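Local coordinates for protein mannose-6-phosphate isomerase (Helicobacter pylori, PDB 2QH5) that probably makes GDP-mannose and diphosphate from GTP and alpha-D-mannose 1-phosphate, using the nucleotidyltransferase domain that forms this N-terminal fragment, at residues H36-E41 with L67-N72; E84-N89 with S237-E242; I108-D113 with S188-F193. All blocks are in the same frame, centred on the assembly; numbering follows the deposited sequence.

Contact 1 of 3, residues H36-E41 with L67-N72; sequences HKSLFE and LEEIKN
Ser38 reaches Glu69 through a short hydrogen bond, OG donating to OE2 of Glu69 at 2.6 Å. The hydroxyl comes from above the carboxylate plane, 38° out of it. Glu69 extends its chain fully beyond CG to bring this oxygen to Ser38. The bond belongs to one of two modelled conformers of Ser38, so its occupancy is doubtful. In this conformer OG sits between the backbone N and the carbonyl carbon (chi1 66°), where it can also accept from the backbone N of Glu41 at 3.2 Å in a nearly straight bond. Glu41 folds back in the same sense (chi1 67°), and its OE1 takes a weak bond from Ser38 N, 3.3 Å long. The two residues thus form a capping box at the start of helix 39-48, the helix that crosses from strand 5-10 to its parallel neighbour 53-59 in the beta-alpha-beta order of the domain; helix 63-69 makes the next crossover. The carboxylates stay near each other without a bond, Glu41 OE1 lying 4.5 Å from Glu69 OE2, which is probably unfavourable and partly offset by the Ser38 hydroxyl on Glu69 and the long, weak ion pair of Lys32 with Glu41. Next to the polar group, CB of Glu41 rests 3.7 Å from the carbonyl O of Glu69. Phe40 meets Ile70 at about a right angle, CE2 of the ring against CG2 of Ile70 at 3.6 Å, the methyl coming in obliquely. Both side chains also lean on Ile56 of strand 53-59, and Phe30 meets the Phe40 ring.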
ATOM      1  N   HIS A  36     -19.650  -2.239  14.917  1.00114.52           N
ATOM      2  CA  HIS A  36     -18.925  -3.350  15.562  1.00115.40           C
ATOM      3  C   HIS A  36     -17.580  -3.704  14.907  1.00110.87           C
ATOM      4  O   HIS A  36     -16.826  -4.524  15.438  1.00109.99           O
ATOM      5  CB  HIS A  36     -19.806  -4.608  15.698  1.00119.39           C
ATOM      6  CG  HIS A  36     -21.160  -4.346  16.284  1.00127.26           C
ATOM      7  ND1 HIS A  36     -21.346  -3.978  17.600  1.00131.49           N
ATOM      8  CD2 HIS A  36     -22.398  -4.414  15.735  1.00130.63           C
ATOM      9  CE1 HIS A  36     -22.637  -3.821  17.834  1.00132.96           C
ATOM     10  NE2 HIS A  36     -23.297  -4.082  16.719  1.00132.63           N
ATOM     11  N   LYS A  37     -17.280  -3.079  13.768  1.00105.15           N
ATOM     12  CA  LYS A  37     -16.089  -3.416  12.989  1.00 97.12           C
ATOM     13  C   LYS A  37     -15.091  -2.261  12.883  1.00 93.20           C
ATOM     14  O   LYS A  37     -15.462  -1.087  12.972  1.00 94.53           O
ATOM     15  CB  LYS A  37     -16.481  -3.932  11.599  1.00 95.16           C
ATOM     16  CG  LYS A  37     -17.283  -5.230  11.633  1.00 95.47           C
ATOM     17  CD  LYS A  37     -17.148  -6.023  10.343  1.00 96.25           C
ATOM     18  CE  LYS A  37     -17.801  -7.395  10.473  1.00 97.32           C
ATOM     19  NZ  LYS A  37     -17.521  -8.269   9.293  1.00 94.60           N
ATOM     20  N   SER A  38     -13.821  -2.620  12.703  1.00 88.54           N
ATOM     21  CA  SER A  38     -12.739  -1.642  12.588  0.50 84.22           C
ATOM     22  C   SER A  38     -12.334  -1.427  11.134  1.00 82.25           C
ATOM     23  O   SER A  38     -12.619  -2.263  10.268  1.00 81.72           O
ATOM     24  CB  SER A  38     -11.522  -2.094  13.400  0.50 83.25           C
ATOM     25  OG  SER A  38     -10.955  -3.274  12.855  0.50 77.12           O
ATOM     26  N   LEU A  39     -11.672  -0.300  10.870  1.00 77.31           N
ATOM     27  CA  LEU A  39     -11.149   0.000   9.533  1.00 71.97           C
ATOM     28  C   LEU A  39     -10.231  -1.113   9.047  1.00 71.50           C
ATOM     29  O   LEU A  39     -10.342  -1.560   7.903  1.00 69.98           O
ATOM     30  CB  LEU A  39     -10.381   1.317   9.540  1.00 69.90           C
ATOM     31  CG  LEU A  39     -11.220   2.587   9.519  1.00 65.88           C
ATOM     32  CD1 LEU A  39     -10.336   3.820   9.720  1.00 68.09           C
ATOM     33  CD2 LEU A  39     -12.000   2.668   8.215  1.00 58.14           C
ATOM     34  N   PHE A  40      -9.346  -1.558   9.942  1.00 67.99           N
ATOM     35  CA  PHE A  40      -8.432  -2.667   9.705  1.00 64.71           C
ATOM     36  C   PHE A  40      -9.132  -3.942   9.216  1.00 65.90           C
ATOM     37  O   PHE A  40      -8.750  -4.492   8.183  1.00 63.58           O
ATOM     38  CB  PHE A  40      -7.589  -2.949  10.963  1.00 66.02           C
ATOM     39  CG  PHE A  40      -6.706  -4.165  10.845  1.00 62.78           C
ATOM     40  CD1 PHE A  40      -5.476  -4.086  10.203  1.00 57.48           C
ATOM     41  CD2 PHE A  40      -7.110  -5.389  11.370  1.00 54.90           C
ATOM     42  CE1 PHE A  40      -4.676  -5.209  10.076  1.00 54.55           C
ATOM     43  CE2 PHE A  40      -6.311  -6.511  11.248  1.00 49.56           C
ATOM     44  CZ  PHE A  40      -5.097  -6.424  10.600  1.00 59.54           C
ATOM     45  N   GLU A  41     -10.148  -4.413   9.938  1.00 67.91           N
ATOM     46  CA  GLU A  41     -10.850  -5.632   9.514  1.00 69.83           C
ATOM     47  C   GLU A  41     -11.741  -5.425   8.287  1.00 69.49           C
ATOM     48  O   GLU A  41     -11.981  -6.360   7.524  1.00 66.99           O
ATOM     49  CB  GLU A  41     -11.637  -6.265  10.663  1.00 73.11           C
ATOM     50  CG  GLU A  41     -12.812  -5.465  11.162  1.00 82.71           C
ATOM     51  CD  GLU A  41     -13.538  -6.170  12.286  1.00 95.78           C
ATOM     52  OE1 GLU A  41     -13.335  -5.772  13.454  1.00 98.83           O
ATOM     53  OE2 GLU A  41     -14.290  -7.133  12.003  1.00 97.96           O
ATOM     54  N   LEU A  67      -4.331  -9.619  15.048  1.00 64.34           N
ATOM     55  CA  LEU A  67      -4.663 -11.030  14.893  1.00 69.87           C
ATOM     56  C   LEU A  67      -6.020 -11.341  15.517  1.00 74.12           C
ATOM     57  O   LEU A  67      -6.750 -12.211  15.033  1.00 77.17           O
ATOM     58  CB  LEU A  67      -3.579 -11.885  15.547  1.00 68.08           C
ATOM     59  CG  LEU A  67      -3.064 -13.180  14.912  1.00 71.07           C
ATOM     60  CD1 LEU A  67      -2.486 -14.047  16.017  1.00 69.27           C
ATOM     61  CD2 LEU A  67      -4.113 -13.964  14.124  1.00 69.12           C
ATOM     62  N   GLU A  68      -6.356 -10.617  16.582  1.00 78.09           N
ATOM     63  CA  GLU A  68      -7.638 -10.781  17.263  1.00 83.59           C
ATOM     64  C   GLU A  68      -8.807 -10.323  16.398  1.00 82.79           C
ATOM     65  O   GLU A  68      -9.863 -10.962  16.383  1.00 85.33           O
ATOM     66  CB  GLU A  68      -7.639 -10.006  18.583  1.00 84.31           C
ATOM     67  CG  GLU A  68      -8.725 -10.418  19.566  1.00 88.54           C
ATOM     68  CD  GLU A  68      -8.519  -9.806  20.940  1.00 91.80           C
ATOM     69  OE1 GLU A  68      -8.187 -10.563  21.879  1.00 98.73           O
ATOM     70  OE2 GLU A  68      -8.670  -8.571  21.079  1.00 98.22           O
ATOM     71  N   GLU A  69      -8.610  -9.224  15.674  1.00 83.12           N
ATOM     72  CA  GLU A  69      -9.686  -8.595  14.908  1.00 80.94           C
ATOM     73  C   GLU A  69     -10.024  -9.292  13.596  1.00 82.05           C
ATOM     74  O   GLU A  69     -11.077  -9.043  13.010  1.00 82.69           O
ATOM     75  CB  GLU A  69      -9.380  -7.122  14.674  1.00 75.43           C
ATOM     76  CG  GLU A  69      -9.693  -6.284  15.885  1.00 77.53           C
ATOM     77  CD  GLU A  69      -9.272  -4.844  15.734  1.00 78.36           C
ATOM     78  OE1 GLU A  69      -8.920  -4.230  16.759  1.00 77.16           O
ATOM     79  OE2 GLU A  69      -9.285  -4.325  14.600  1.00 83.46           O
ATOM     80  N   ILE A  70      -9.130 -10.161  13.139  1.00 86.92           N
ATOM     81  CA  ILE A  70      -9.363 -10.934  11.924  1.00 92.45           C
ATOM     82  C   ILE A  70      -9.400 -12.440  12.195  1.00 97.94           C
ATOM     83  O   ILE A  70      -9.107 -13.247  11.311  1.00 99.17           O
ATOM     84  CB  ILE A  70      -8.324 -10.614  10.809  1.00 91.65           C
ATOM     85  CG1 ILE A  70      -6.894 -10.866  11.293  1.00 92.79           C
ATOM     86  CG2 ILE A  70      -8.490  -9.182  10.323  1.00 87.95           C
ATOM     87  CD1 ILE A  70      -5.937 -11.251  10.189  1.00 95.07           C
ATOM     88  N   LYS A  71      -9.772 -12.813  13.417  1.00103.29           N
ATOM     89  CA  LYS A  71      -9.900 -14.221  13.780  1.00106.96           C
ATOM     90  C   LYS A  71     -11.120 -14.846  13.102  1.00108.34           C
ATOM     91  O   LYS A  71     -11.077 -16.003  12.678  1.00108.09           O
ATOM     92  CB  LYS A  71      -9.972 -14.386  15.302  1.00108.61           C
ATOM     93  CG  LYS A  71      -9.776 -15.820  15.820  1.00109.94           C
ATOM     94  CD  LYS A  71      -8.315 -16.274  15.764  1.00108.50           C
ATOM     95  CE  LYS A  71      -8.026 -17.147  14.544  1.00106.87           C
ATOM     96  NZ  LYS A  71      -6.576 -17.469  14.415  1.00104.29           N
ATOM     97  N   ASN A  72     -12.194 -14.065  12.994  1.00111.74           N
ATOM     98  CA  ASN A  72     -13.405 -14.473  12.277  1.00116.24           C
ATOM     99  C   ASN A  72     -13.175 -14.628  10.773  1.00118.50           C
ATOM    100  O   ASN A  72     -13.771 -15.498  10.132  1.00119.53           O
ATOM    101  CB  ASN A  72     -14.532 -13.456  12.504  1.00115.69           C
ATOM    102  CG  ASN A  72     -15.309 -13.702  13.790  1.00118.26           C
ATOM    103  OD1 ASN A  72     -14.998 -14.610  14.564  1.00120.63           O
ATOM    104  ND2 ASN A  72     -16.333 -12.887  14.020  1.00116.67           N
TER

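Contact 2 of 3, residues E84-N89 with S237-E242; sequences ESLSKN and SMQDLE
Met238 packs into the loop after strand 78-84, its SD lying 3.5 Å from the carbonyl O of Leu86 and its CB 3.8 Å from Leu86 CD1. Its chain bends at chi2 and chi3, and the methyl CE ends 4.1 Å from Glu84 OE1. Leu96 of helix 90-99 and Leu233 of strand 230-233 also touch it. The contact thereby joins this loop of the nucleotidyltransferase domain, which leads into helix 90-99, to helix 235-239 after strand 230-233, the parallel neighbour of 78-84. Lys88 lies along the backbone of 238-241. Bends at chi2 and chi4, both 61°, press CE to 3.1 Å from Met238 O and bring NZ to Leu241 O, a hydrogen bond of 3.2 Å that runs nearly along the C=O axis. Asn92 of helix 90-99 links the two backbones, its ND2 bonding Lys88 O and Glu242 O. The outer side is looser: Gln239 is exposed, with Leu86 CD1 by its N (3.7 Å) and CG (4.0 Å), and exposed Glu242 starts its side chain away from the loop. One ammonium bond to a backbone carbonyl, not a carboxylate, thus tethers the two segments, with CE packed against Met238 O.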
ATOM      1  N   GLU A  84       6.918  -4.937  12.696  1.00 50.42           N
ATOM      2  CA  GLU A  84       7.912  -3.895  12.708  1.00 57.09           C
ATOM      3  C   GLU A  84       8.231  -3.447  14.127  1.00 62.13           C
ATOM      4  O   GLU A  84       7.331  -3.237  14.950  1.00 59.65           O
ATOM      5  CB  GLU A  84       7.480  -2.734  11.810  1.00 58.76           C
ATOM      6  CG  GLU A  84       7.259  -3.174  10.357  1.00 69.90           C
ATOM      7  CD  GLU A  84       7.266  -2.030   9.364  1.00 71.53           C
ATOM      8  OE1 GLU A  84       8.095  -2.072   8.421  1.00 66.30           O
ATOM      9  OE2 GLU A  84       6.444  -1.100   9.529  1.00 67.72           O
ATOM     10  N   SER A  85       9.530  -3.358  14.408  1.00 65.54           N
ATOM     11  CA  SER A  85      10.033  -2.691  15.601  1.00 67.67           C
ATOM     12  C   SER A  85       9.873  -1.188  15.395  1.00 67.50           C
ATOM     13  O   SER A  85       9.136  -0.528  16.132  1.00 67.81           O
ATOM     14  CB  SER A  85      11.500  -3.066  15.845  1.00 68.22           C
ATOM     15  OG  SER A  85      12.195  -3.285  14.623  1.00 68.38           O
ATOM     16  N   LEU A  86      10.552  -0.669  14.373  1.00 67.93           N
ATOM     17  CA  LEU A  86      10.416   0.718  13.935  1.00 67.01           C
ATOM     18  C   LEU A  86       9.682   0.769  12.610  1.00 66.91           C
ATOM     19  O   LEU A  86       9.674  -0.206  11.851  1.00 68.53           O
ATOM     20  CB  LEU A  86      11.790   1.351  13.697  1.00 69.41           C
ATOM     21  CG  LEU A  86      12.945   1.195  14.680  1.00 73.93           C
ATOM     22  CD1 LEU A  86      14.263   1.380  13.940  1.00 76.72           C
ATOM     23  CD2 LEU A  86      12.823   2.175  15.852  1.00 78.38           C
ATOM     24  N   SER A  87       9.092   1.922  12.323  1.00 67.92           N
ATOM     25  CA  SER A  87       8.470   2.157  11.030  0.50 67.50           C
ATOM     26  C   SER A  87       9.299   3.150  10.218  1.00 67.10           C
ATOM     27  O   SER A  87       9.440   4.318  10.592  1.00 69.87           O
ATOM     28  CB  SER A  87       7.033   2.651  11.205  0.50 68.95           C
ATOM     29  OG  SER A  87       6.245   1.687  11.889  0.50 71.50           O
ATOM     30  N   LYS A  88       9.864   2.673   9.114  1.00 66.63           N
ATOM     31  CA  LYS A  88      10.636   3.529   8.219  1.00 65.32           C
ATOM     32  C   LYS A  88       9.859   3.836   6.933  1.00 65.26           C
ATOM     33  O   LYS A  88      10.423   3.887   5.840  1.00 63.28           O
ATOM     34  CB  LYS A  88      12.014   2.929   7.928  1.00 64.86           C
ATOM     35  CG  LYS A  88      13.173   3.647   8.626  1.00 65.90           C
ATOM     36  CD  LYS A  88      13.062   3.611  10.140  1.00 64.07           C
ATOM     37  CE  LYS A  88      14.323   4.138  10.826  1.00 66.56           C
ATOM     38  NZ  LYS A  88      14.647   5.556  10.496  1.00 72.33           N
ATOM     39  N   ASN A  89       8.551   4.031   7.103  1.00 66.12           N
ATOM     40  CA  ASN A  89       7.644   4.531   6.065  1.00 61.33           C
ATOM     41  C   ASN A  89       7.345   3.540   4.942  1.00 62.42           C
ATOM     42  O   ASN A  89       7.935   2.460   4.883  1.00 67.71           O
ATOM     43  CB  ASN A  89       8.132   5.875   5.520  1.00 59.61           C
ATOM     44  CG  ASN A  89       7.026   6.890   5.417  1.00 50.66           C
ATOM     45  OD1 ASN A  89       6.110   6.746   4.617  1.00 55.98           O
ATOM     46  ND2 ASN A  89       7.101   7.923   6.238  1.00 48.60           N
ATOM     47  N   SER A 237      18.516  -3.489  12.284  1.00 75.95           N
ATOM     48  CA  SER A 237      18.467  -3.511  10.822  1.00 76.51           C
ATOM     49  C   SER A 237      17.687  -2.328  10.260  1.00 76.35           C
ATOM     50  O   SER A 237      18.029  -1.783   9.211  1.00 78.16           O
ATOM     51  CB  SER A 237      17.823  -4.810  10.337  1.00 77.44           C
ATOM     52  OG  SER A 237      18.418  -5.932  10.957  1.00 78.59           O
ATOM     53  N   MET A 238      16.642  -1.936  10.972  1.00 73.35           N
ATOM     54  CA  MET A 238      15.752  -0.901  10.498  1.00 72.40           C
ATOM     55  C   MET A 238      16.246   0.489  10.843  1.00 75.12           C
ATOM     56  O   MET A 238      15.795   1.460  10.249  1.00 73.01           O
ATOM     57  CB  MET A 238      14.350  -1.119  11.058  1.00 68.66           C
ATOM     58  CG  MET A 238      13.740  -2.430  10.615  1.00 71.12           C
ATOM     59  SD  MET A 238      12.017  -2.255  10.165  1.00 77.53           S
ATOM     60  CE  MET A 238      12.165  -1.334   8.638  1.00 66.17           C
ATOM     61  N   GLN A 239      17.177   0.571  11.795  1.00 79.52           N
ATOM     62  CA  GLN A 239      17.723   1.844  12.275  1.00 79.95           C
ATOM     63  C   GLN A 239      18.387   2.663  11.182  1.00 79.70           C
ATOM     64  O   GLN A 239      18.084   3.846  11.022  1.00 80.76           O
ATOM     65  CB  GLN A 239      18.726   1.611  13.406  1.00 81.07           C
ATOM     66  CG  GLN A 239      18.167   1.858  14.795  1.00 83.66           C
ATOM     67  CD  GLN A 239      19.085   1.353  15.899  1.00 85.83           C
ATOM     68  OE1 GLN A 239      20.060   0.639  15.646  1.00 89.30           O
ATOM     69  NE2 GLN A 239      18.770   1.719  17.137  1.00 91.57           N
ATOM     70  N   ASP A 240      19.276   2.027  10.425  1.00 78.74           N
ATOM     71  CA  ASP A 240      20.070   2.729   9.421  1.00 81.00           C
ATOM     72  C   ASP A 240      19.286   3.039   8.145  1.00 78.73           C
ATOM     73  O   ASP A 240      19.803   3.697   7.240  1.00 81.22           O
ATOM     74  CB  ASP A 240      21.329   1.928   9.074  1.00 85.37           C
ATOM     75  CG  ASP A 240      21.059   0.830   8.064  1.00 91.29           C
ATOM     76  OD1 ASP A 240      20.287  -0.098   8.390  1.00 96.80           O
ATOM     77  OD2 ASP A 240      21.614   0.897   6.944  1.00 93.19           O
ATOM     78  N   LEU A 241      18.047   2.559   8.076  1.00 76.03           N
ATOM     79  CA  LEU A 241      17.193   2.772   6.914  1.00 71.60           C
ATOM     80  C   LEU A 241      16.691   4.205   6.848  1.00 74.24           C
ATOM     81  O   LEU A 241      16.261   4.767   7.861  1.00 74.97           O
ATOM     82  CB  LEU A 241      16.003   1.816   6.941  1.00 65.52           C
ATOM     83  CG  LEU A 241      16.046   0.595   6.028  1.00 62.31           C
ATOM     84  CD1 LEU A 241      17.336  -0.178   6.166  1.00 71.42           C
ATOM     85  CD2 LEU A 241      14.876  -0.286   6.327  1.00 53.65           C
ATOM     86  N   GLU A 242      16.755   4.789   5.653  1.00 75.42           N
ATOM     87  CA  GLU A 242      16.220   6.121   5.429  1.00 75.97           C
ATOM     88  C   GLU A 242      14.702   6.068   5.459  1.00 74.09           C
ATOM     89  O   GLU A 242      14.089   5.250   4.775  1.00 77.43           O
ATOM     90  CB  GLU A 242      16.701   6.701   4.099  1.00 75.39           C
ATOM     91  CG  GLU A 242      16.251   8.145   3.887  1.00 77.62           C
ATOM     92  CD  GLU A 242      16.900   8.818   2.691  1.00 78.00           C
ATOM     93  OE1 GLU A 242      17.633   8.147   1.924  1.00 77.19           O
ATOM     94  OE2 GLU A 242      16.666  10.033   2.521  1.00 78.26           O
TER

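Contact 3 of 3, residues I108-D113 with S188-F193; sequences IVTPSD and SGMFVF
Strands 108-111 and 190-193 run antiparallel, their axes 4.7 Å apart at closest approach and 171° between their directions. Val109 and Phe191 are the hydrogen-bonded pair: Val109 N gives to Phe191 O at 2.7 Å, and Phe191 N returns a bond to Val109 O at 2.9 Å. Val109 O takes a further CA-H...O contact from Met190 CA at 3.3 Å. On the face shared by Val109 and Phe191 the two CB atoms are 4.0 Å apart. The methyls of Val109 divide their work, CG1 lying at the edge of the Phe191 ring while CG2 meets CE1 of Phe193 obliquely at 3.8 Å. The Phe191 ring leads away from the neighbouring strand toward Ile246 and Met251, so helix 246-251 closes this face. The opposite face carries Ile108 and Val192, a non-hydrogen-bonded pair packed beneath helix 119-134. Met190 keeps its chain extended until chi3 (37°), whose bend lays CE 3.9 Å from the CG2 methyl of Thr110; OG1 of that threonine is held by Asn7 of strand 5-10. At the corner of the chain Gly189 puts its carbonyl O 3.6 Å from CG of Pro111; its positive phi of 89° belongs to a backbone shape that would jam a side chain against the carbonyl O of Ser188 and so calls for glycine. Ser188 OG accepts from Met190 N in an ST turn at this bend. In the central sheet of the GT-A-type domain, strand 106-111 thus lies between parallel strand 5-10 and antiparallel strand 184-194. Two backbone bonds fix the Val109-Phe191 pairing, and apolar side chains on both faces bury it between helices 119-134 and 246-251.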
ATOM      1  N   ILE A 108      -1.145  -6.260  -4.442  1.00 49.91           N
ATOM      2  CA  ILE A 108      -2.182  -5.269  -4.238  1.00 46.44           C
ATOM      3  C   ILE A 108      -1.904  -4.638  -2.878  1.00 48.76           C
ATOM      4  O   ILE A 108      -2.126  -5.273  -1.848  1.00 43.86           O
ATOM      5  CB  ILE A 108      -3.586  -5.913  -4.266  1.00 44.09           C
ATOM      6  CG1 ILE A 108      -3.824  -6.634  -5.593  1.00 49.84           C
ATOM      7  CG2 ILE A 108      -4.684  -4.868  -4.039  1.00 47.89           C
ATOM      8  CD1 ILE A 108      -5.081  -7.482  -5.603  1.00 48.44           C
ATOM      9  N   VAL A 109      -1.410  -3.398  -2.894  1.00 45.86           N
ATOM     10  CA  VAL A 109      -0.946  -2.687  -1.697  1.00 45.82           C
ATOM     11  C   VAL A 109      -2.029  -1.742  -1.185  1.00 53.45           C
ATOM     12  O   VAL A 109      -2.394  -0.787  -1.859  1.00 58.69           O
ATOM     13  CB  VAL A 109       0.354  -1.893  -1.991  1.00 47.35           C
ATOM     14  CG1 VAL A 109       0.765  -1.053  -0.800  1.00 43.25           C
ATOM     15  CG2 VAL A 109       1.481  -2.838  -2.384  1.00 40.08           C
ATOM     16  N   THR A 110      -2.536  -2.016   0.016  1.00 60.45           N
ATOM     17  CA  THR A 110      -3.748  -1.368   0.525  1.00 57.45           C
ATOM     18  C   THR A 110      -3.580  -0.897   1.961  1.00 58.25           C
ATOM     19  O   THR A 110      -3.459  -1.722   2.859  1.00 63.94           O
ATOM     20  CB  THR A 110      -4.966  -2.347   0.482  1.00 58.38           C
ATOM     21  OG1 THR A 110      -4.642  -3.582   1.150  1.00 41.39           O
ATOM     22  CG2 THR A 110      -5.344  -2.664  -0.951  1.00 57.81           C
ATOM     23  N   PRO A 111      -3.584   0.429   2.192  1.00 59.71           N
ATOM     24  CA  PRO A 111      -3.571   0.932   3.568  1.00 62.14           C
ATOM     25  C   PRO A 111      -4.826   0.509   4.338  1.00 64.73           C
ATOM     26  O   PRO A 111      -5.888   0.351   3.748  1.00 69.03           O
ATOM     27  CB  PRO A 111      -3.532   2.459   3.387  1.00 63.78           C
ATOM     28  CG  PRO A 111      -3.020   2.673   2.000  1.00 58.18           C
ATOM     29  CD  PRO A 111      -3.581   1.526   1.210  1.00 57.64           C
ATOM     30  N   SER A 112      -4.695   0.326   5.648  1.00 68.32           N
ATOM     31  CA  SER A 112      -5.763  -0.259   6.462  1.00 67.37           C
ATOM     32  C   SER A 112      -6.773   0.764   6.974  1.00 65.54           C
ATOM     33  O   SER A 112      -7.896   0.403   7.310  1.00 63.95           O
ATOM     34  CB  SER A 112      -5.164  -1.018   7.645  1.00 66.05           C
ATOM     35  OG  SER A 112      -4.274  -0.188   8.367  1.00 70.81           O
ATOM     36  N   ASP A 113      -6.368   2.031   7.029  1.00 66.93           N
ATOM     37  CA  ASP A 113      -7.228   3.116   7.521  1.00 70.19           C
ATOM     38  C   ASP A 113      -8.142   3.706   6.433  1.00 71.15           C
ATOM     39  O   ASP A 113      -8.373   4.919   6.385  1.00 67.58           O
ATOM     40  CB  ASP A 113      -6.389   4.218   8.192  1.00 71.04           C
ATOM     41  CG  ASP A 113      -5.245   4.720   7.309  1.00 78.09           C
ATOM     42  OD1 ASP A 113      -4.246   5.229   7.860  1.00 85.35           O
ATOM     43  OD2 ASP A 113      -5.332   4.612   6.068  1.00 82.56           O
ATOM     44  N   SER A 188      -4.824   7.830  -3.766  1.00 63.90           N
ATOM     45  CA  SER A 188      -5.512   7.042  -2.756  1.00 62.65           C
ATOM     46  C   SER A 188      -4.530   6.444  -1.764  1.00 64.38           C
ATOM     47  O   SER A 188      -4.892   6.143  -0.630  1.00 72.00           O
ATOM     48  CB  SER A 188      -6.317   5.922  -3.405  1.00 62.55           C
ATOM     49  OG  SER A 188      -5.460   4.898  -3.869  1.00 59.89           O
ATOM     50  N   GLY A 189      -3.286   6.275  -2.192  1.00 62.89           N
ATOM     51  CA  GLY A 189      -2.283   5.612  -1.372  1.00 57.37           C
ATOM     52  C   GLY A 189      -2.270   4.115  -1.605  1.00 53.95           C
ATOM     53  O   GLY A 189      -1.369   3.437  -1.134  1.00 57.83           O
ATOM     54  N   MET A 190      -3.274   3.604  -2.322  1.00 52.14           N
ATOM     55  CA  MET A 190      -3.307   2.203  -2.777  1.00 51.97           C
ATOM     56  C   MET A 190      -2.452   2.032  -4.029  1.00 53.12           C
ATOM     57  O   MET A 190      -2.218   3.004  -4.746  1.00 61.08           O
ATOM     58  CB  MET A 190      -4.730   1.773  -3.117  1.00 50.88           C
ATOM     59  CG  MET A 190      -5.774   2.032  -2.051  1.00 54.99           C
ATOM     60  SD  MET A 190      -7.371   1.394  -2.579  1.00 56.84           S
ATOM     61  CE  MET A 190      -6.872  -0.112  -3.431  1.00 42.28           C
ATOM     62  N   PHE A 191      -2.008   0.802  -4.306  1.00 49.69           N
ATOM     63  CA  PHE A 191      -1.098   0.531  -5.421  1.00 47.38           C
ATOM     64  C   PHE A 191      -1.208  -0.902  -5.879  1.00 49.35           C
ATOM     65  O   PHE A 191      -1.426  -1.786  -5.065  1.00 53.11           O
ATOM     66  CB  PHE A 191       0.367   0.763  -5.030  1.00 45.60           C
ATOM     67  CG  PHE A 191       0.693   2.180  -4.693  1.00 47.31           C
ATOM     68  CD1 PHE A 191       0.941   2.547  -3.378  1.00 48.99           C
ATOM     69  CD2 PHE A 191       0.741   3.153  -5.683  1.00 50.15           C
ATOM     70  CE1 PHE A 191       1.223   3.859  -3.054  1.00 44.53           C
ATOM     71  CE2 PHE A 191       1.024   4.472  -5.367  1.00 48.96           C
ATOM     72  CZ  PHE A 191       1.268   4.826  -4.051  1.00 52.61           C
ATOM     73  N   VAL A 192      -1.044  -1.130  -7.183  1.00 48.76           N
ATOM     74  CA  VAL A 192      -0.907  -2.480  -7.735  1.00 42.33           C
ATOM     75  C   VAL A 192       0.281  -2.494  -8.685  1.00 39.34           C
ATOM     76  O   VAL A 192       0.504  -1.533  -9.417  1.00 41.99           O
ATOM     77  CB  VAL A 192      -2.187  -2.978  -8.474  1.00 39.98           C
ATOM     78  CG1 VAL A 192      -2.012  -4.421  -8.946  1.00 38.55           C
ATOM     79  CG2 VAL A 192      -3.424  -2.878  -7.577  1.00 41.55           C
ATOM     80  N   PHE A 193       1.063  -3.567  -8.630  1.00 34.19           N
ATOM     81  CA  PHE A 193       2.228  -3.778  -9.489  1.00 37.03           C
ATOM     82  C   PHE A 193       2.744  -5.185  -9.267  1.00 44.74           C
ATOM     83  O   PHE A 193       2.466  -5.793  -8.233  1.00 52.49           O
ATOM     84  CB  PHE A 193       3.374  -2.773  -9.231  1.00 41.56           C
ATOM     85  CG  PHE A 193       3.434  -2.221  -7.816  1.00 46.06           C
ATOM     86  CD1 PHE A 193       3.683  -3.050  -6.719  1.00 41.58           C
ATOM     87  CD2 PHE A 193       3.266  -0.855  -7.593  1.00 49.42           C
ATOM     88  CE1 PHE A 193       3.737  -2.529  -5.436  1.00 49.10           C
ATOM     89  CE2 PHE A 193       3.329  -0.318  -6.308  1.00 45.67           C
ATOM     90  CZ  PHE A 193       3.551  -1.151  -5.227  1.00 46.46           C
TER

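From the N terminus, contact 1 comes first: residues 36-41 and 67-72 close a loop holding strand 53-59, joining two successive helices of the parallel part of the sheet. Contact 2 then opens at 84-89, after strand 78-84, and closes only at 237-242, about 150 residues later. Contact 3 nests wholly inside that loop, pairing central strand 106-111 with strand 184-194. None cross. Contacts 1 and 3 meet directly, Leu39 CB lying 3.5 Å from Ser112 O, so the start of helix 39-48 packs against the loop leaving the central strand. Contact 2 stands apart, its centre about 20 Å from that of contact 3, joining helix 235-239 to the loop between strand 78-84 and helix 90-99.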